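Local coordinates for Exo-alpha-sialidase (Clostridium perfringens, PDB 2V72), which binds galactose through its family 32 carbohydrate-binding module and so probably helps a large sialidase toxin attach to host glycans, at residues A29-A32 and I33-N36; E103-N106 and L107-V111. One frame throughout, in Å; residues are numbered along the deposited sequence.

Interaction 1 (A29-A32 and I33-N36); sequences ASSA and IDGN. With CA (calcium ion), chain B.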
loop_
_atom_site.group_PDB
_atom_site.type_symbol
_atom_site.label_atom_id
_atom_site.label_comp_id
_atom_site.label_asym_id
_atom_site.label_seq_id
_atom_site.Cartn_x
_atom_site.Cartn_y
_atom_site.Cartn_z
ATOM N N ALA A 29 10.090 1.159 2.531
ATOM C CA ALA A 29 8.678 1.506 2.711
ATOM C C ALA A 29 8.348 2.986 2.453
ATOM O O ALA A 29 7.286 3.298 1.910
ATOM C CB ALA A 29 8.230 1.111 4.088
ATOM N N SER A 30 9.263 3.876 2.842
ATOM C CA SER A 30 9.096 5.323 2.733
ATOM C C SER A 30 9.009 5.811 1.288
ATOM O O SER A 30 8.461 6.884 1.007
ATOM C CB SER A 30 10.251 6.033 3.440
ATOM O OG SER A 30 11.497 5.733 2.825
ATOM N N SER A 31 9.555 5.019 0.375
ATOM C CA SER A 31 9.525 5.346 -1.034
ATOM C C SER A 31 8.154 5.118 -1.653
ATOM O O SER A 31 7.920 5.519 -2.785
ATOM C CB SER A 31 10.602 4.562 -1.779
ATOM O OG SER A 31 11.864 5.158 -1.551
ATOM N N ALA A 32 7.253 4.479 -0.906
ATOM C CA ALA A 32 5.864 4.304 -1.331
ATOM C C ALA A 32 5.037 5.572 -1.120
ATOM O O ALA A 32 3.962 5.718 -1.706
ATOM C CB ALA A 32 5.231 3.132 -0.602
ATOM N N ILE A 33 5.553 6.496 -0.306
ATOM C CA ILE A 33 4.811 7.698 0.090
ATOM C C ILE A 33 5.597 9.005 -0.092
ATOM O O ILE A 33 5.453 9.940 0.698
ATOM C CB ILE A 33 4.275 7.584 1.558
ATOM C CG1 ILE A 33 5.404 7.225 2.545
ATOM C CG2 ILE A 33 3.140 6.552 1.633
ATOM C CD1 ILE A 33 5.093 7.542 4.005
ATOM N N ASP A 34 6.407 9.078 -1.145
ATOM C CA ASP A 34 7.274 10.246 -1.370
ATOM C C ASP A 34 6.842 11.114 -2.552
ATOM O O ASP A 34 7.554 12.039 -2.945
ATOM C CB ASP A 34 8.748 9.819 -1.520
ATOM C CG ASP A 34 8.995 8.923 -2.736
ATOM O OD1 ASP A 34 8.026 8.430 -3.363
ATOM O OD2 ASP A 34 10.184 8.695 -3.063
ATOM N N GLY A 35 5.683 10.800 -3.124
ATOM C CA GLY A 35 5.114 11.599 -4.210
ATOM C C GLY A 35 5.829 11.461 -5.539
ATOM O O GLY A 35 5.595 12.255 -6.451
ATOM N N ASN A 36 6.685 10.448 -5.642
ATOM C CA ASN A 36 7.495 10.198 -6.831
ATOM C C ASN A 36 7.215 8.806 -7.385
ATOM O O ASN A 36 7.456 7.808 -6.711
ATOM C CB ASN A 36 8.989 10.343 -6.488
ATOM C CG ASN A 36 9.889 10.350 -7.723
ATOM O OD1 ASN A 36 9.725 9.547 -8.639
ATOM N ND2 ASN A 36 10.850 11.258 -7.740
HETATM CA CA CA B . 7.416 6.666 -4.724
#

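Interaction 2 (E103-N106 and L107-V111); sequences EENN and LVKTV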
loop_
_atom_site.group_PDB
_atom_site.type_symbol
_atom_site.label_atom_id
_atom_site.label_comp_id
_atom_site.label_asym_id
_atom_site.label_seq_id
_atom_site.Cartn_x
_atom_site.Cartn_y
_atom_site.Cartn_z
ATOM N N GLU A 103 -5.403 -7.091 -11.320
ATOM C CA GLU A 103 -4.842 -7.460 -12.619
ATOM C C GLU A 103 -3.327 -7.272 -12.667
ATOM O O GLU A 103 -2.770 -6.479 -11.906
ATOM C CB GLU A 103 -5.476 -6.607 -13.724
ATOM C CG GLU A 103 -6.609 -7.258 -14.495
ATOM C CD GLU A 103 -7.078 -6.386 -15.647
ATOM O OE1 GLU A 103 -7.889 -5.466 -15.396
ATOM O OE2 GLU A 103 -6.631 -6.608 -16.801
ATOM N N GLU A 104 -2.682 -7.985 -13.590
ATOM C CA GLU A 104 -1.254 -7.856 -13.857
ATOM C C GLU A 104 -0.898 -6.747 -14.841
ATOM O O GLU A 104 -0.531 -7.013 -15.994
ATOM C CB GLU A 104 -0.713 -9.167 -14.399
ATOM C CG GLU A 104 -0.199 -10.110 -13.347
ATOM C CD GLU A 104 0.498 -11.285 -13.967
ATOM O OE1 GLU A 104 1.506 -11.066 -14.681
ATOM O OE2 GLU A 104 0.033 -12.422 -13.745
ATOM N N ASN A 105 -0.987 -5.506 -14.381
ATOM C CA ASN A 105 -0.611 -4.359 -15.189
ATOM C C ASN A 105 -0.204 -3.209 -14.284
ATOM O O ASN A 105 -0.312 -3.317 -13.066
ATOM C CB ASN A 105 -1.751 -3.960 -16.150
ATOM C CG ASN A 105 -3.046 -3.617 -15.426
ATOM O OD1 ASN A 105 -3.063 -2.798 -14.510
ATOM N ND2 ASN A 105 -4.141 -4.241 -15.848
ATOM N N ASN A 106 0.264 -2.115 -14.876
ATOM C CA ASN A 106 0.748 -0.968 -14.110
ATOM C C ASN A 106 -0.277 0.157 -13.891
ATOM O O ASN A 106 0.089 1.271 -13.514
ATOM C CB ASN A 106 2.033 -0.413 -14.741
ATOM C CG ASN A 106 1.820 0.146 -16.148
ATOM O OD1 ASN A 106 2.741 0.726 -16.732
ATOM N ND2 ASN A 106 0.615 -0.023 -16.698
ATOM N N LEU A 107 -1.552 -0.135 -14.134
ATOM C CA LEU A 107 -2.613 0.838 -13.911
ATOM C C LEU A 107 -2.835 1.015 -12.410
ATOM O O LEU A 107 -2.797 0.044 -11.657
ATOM C CB LEU A 107 -3.925 0.388 -14.582
ATOM C CG LEU A 107 -3.951 0.145 -16.102
ATOM C CD1 LEU A 107 -5.125 -0.735 -16.500
ATOM C CD2 LEU A 107 -3.972 1.444 -16.878
ATOM N N VAL A 108 -3.068 2.255 -11.988
ATOM C CA VAL A 108 -3.442 2.533 -10.610
ATOM C C VAL A 108 -4.609 1.629 -10.217
ATOM O O VAL A 108 -5.550 1.417 -10.998
ATOM C CB VAL A 108 -3.779 4.029 -10.391
ATOM C CG1 VAL A 108 -4.291 4.285 -8.982
ATOM C CG2 VAL A 108 -2.544 4.888 -10.632
ATOM N N LYS A 109 -4.517 1.056 -9.025
ATOM C CA LYS A 109 -5.593 0.245 -8.480
ATOM C C LYS A 109 -6.255 1.057 -7.383
ATOM O O LYS A 109 -5.589 1.510 -6.452
ATOM C CB LYS A 109 -5.046 -1.082 -7.937
ATOM C CG LYS A 109 -4.027 -1.772 -8.859
ATOM C CD LYS A 109 -4.690 -2.725 -9.854
ATOM C CE LYS A 109 -3.967 -2.774 -11.228
ATOM N NZ LYS A 109 -2.478 -2.951 -11.189
ATOM N N THR A 110 -7.562 1.270 -7.514
ATOM C CA THR A 110 -8.323 2.006 -6.508
ATOM C C THR A 110 -9.175 1.088 -5.634
ATOM O O THR A 110 -9.650 0.032 -6.072
ATOM C CB THR A 110 -9.235 3.106 -7.122
ATOM O OG1 THR A 110 -10.059 2.534 -8.144
ATOM C CG2 THR A 110 -8.409 4.251 -7.706
ATOM N N VAL A 111 -9.338 1.503 -4.384
ATOM C CA VAL A 111 -10.235 0.853 -3.442
ATOM C C VAL A 111 -11.075 1.957 -2.814
ATOM O O VAL A 111 -10.543 2.907 -2.233
ATOM C CB VAL A 111 -9.460 0.054 -2.355
ATOM C CG1 VAL A 111 -10.396 -0.397 -1.242
ATOM C CG2 VAL A 111 -8.756 -1.150 -2.976
#

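Interaction 1 (A29-A32 and I33-N36)
S31 and D34 meet through a calcium ion. The metal takes the backbone O of S31 at 2.3 Å and the carboxylate OD1 of D34 at 2.3 Å. The backbone O of N36 joins them at 2.3 Å, so a span of six residues supplies three of the ligands. D34 uses one oxygen: OD2 stands 3.8 Å from the calcium, and the carboxylate is therefore monodentate. S31 O and D34 OD1 lie only 3.0 Å apart. Neither brings a proton to the other; both are drawn in by the same cation. The D34 side chain reaches the metal because CG sits between its own N and carbonyl carbon (chi1 63°), which turns the carboxylate back over the 3-10 turn.

Backbone bonds hold this shape. I33 N donates to S30 O at 3.2 Å. One step earlier A32 N bonds to A29 O, and both bonds span three residues, as in a 3-10 turn. Past the turn, N36 N gives a weak bond to D34 OD1. G35 carries the chain round between them with a positive phi of 72°. I33 lays CG1 against S30 O at 3.4 Å, and its side chain also touches A18 of strand 17-20. A29 and A32 pack on L55 of strand 53-59.

T39, A137 and E138 complete the site, so the calcium ties this loop to strand 135-142. A structural calcium is often found in this galactose-binding-like beta-sandwich, as in other family 32 modules. An all-oxygen shell of carbonyl, carboxylate and hydroxyl groups suits a hard cation, and its charge probably offsets the crowding of oxygens and favours an ionised D34.

Interaction 2 (E103-N106 and L107-V111)
N105 and K109 make a local polar contact in the surface loop that leads from strand 93-101 into strand 109-113. The lysine ammonium folds back over the turn and meets the asparagine twice. NZ gives a hydrogen bond to N105 O at 2.9 Å, coming from above the carbonyl plane, 45° out of it. A weak bond runs from NZ to the side-chain OD1 of N105 at 3.4 Å. NZ also bonds weakly to L107 O at 3.0 Å. One firm and two weak bonds thus hold the ammonium. The lysine chain bends at chi2, chi3 and chi4, and these bends bring NZ back to the N105 carbonyl.

OD1 of N105 has a second donor. L107 N bonds to it at 3.1 Å, tilted 28° from the carbonyl plane. This is an Asx turn: the side-chain oxygen of one residue takes the backbone N-H two residues on. With chi1 at 59°, N105 holds its amide forward over the chain that follows. In this galactose-binding-like beta-sandwich the turn leads into strand 109-113, which pairs antiparallel with strand 62-71. K109 pairs there with I70, and V111 with I68, through backbone hydrogen bonds.

The amide of N105 and the side chain of L107 cross at a slant. L107 CB lies 3.3 Å from N105 OD1, and L107 CD1 lies 3.7 Å from N105 ND2. The leucine therefore covers one part of the amide while its own N-H grips the oxygen. Farther out, K109 rests on P72 and W102. V108 points away from the turn and touches A69 and T71 of strand 62-71.

Interaction 1 comes first along the chain, in the loop between strands 17-20 and 41-42. Interaction 2 closes later, where a loop enters strand 109-113. Their centres are about 17 Å apart and their nearest atoms about 11 Å, so they do not touch. Both belong to the same beta-sandwich, and one sheet relates them. Strand 135-142, which carries calcium ligands for 29-36, pairs with strand 62-71, and strand 62-71 pairs with 109-113. One turn is built on a metal, the other on hydrogen bonds alone. Neither contact includes a residue of the galactose pocket; both concern the scaffold rather than the sugar site itself.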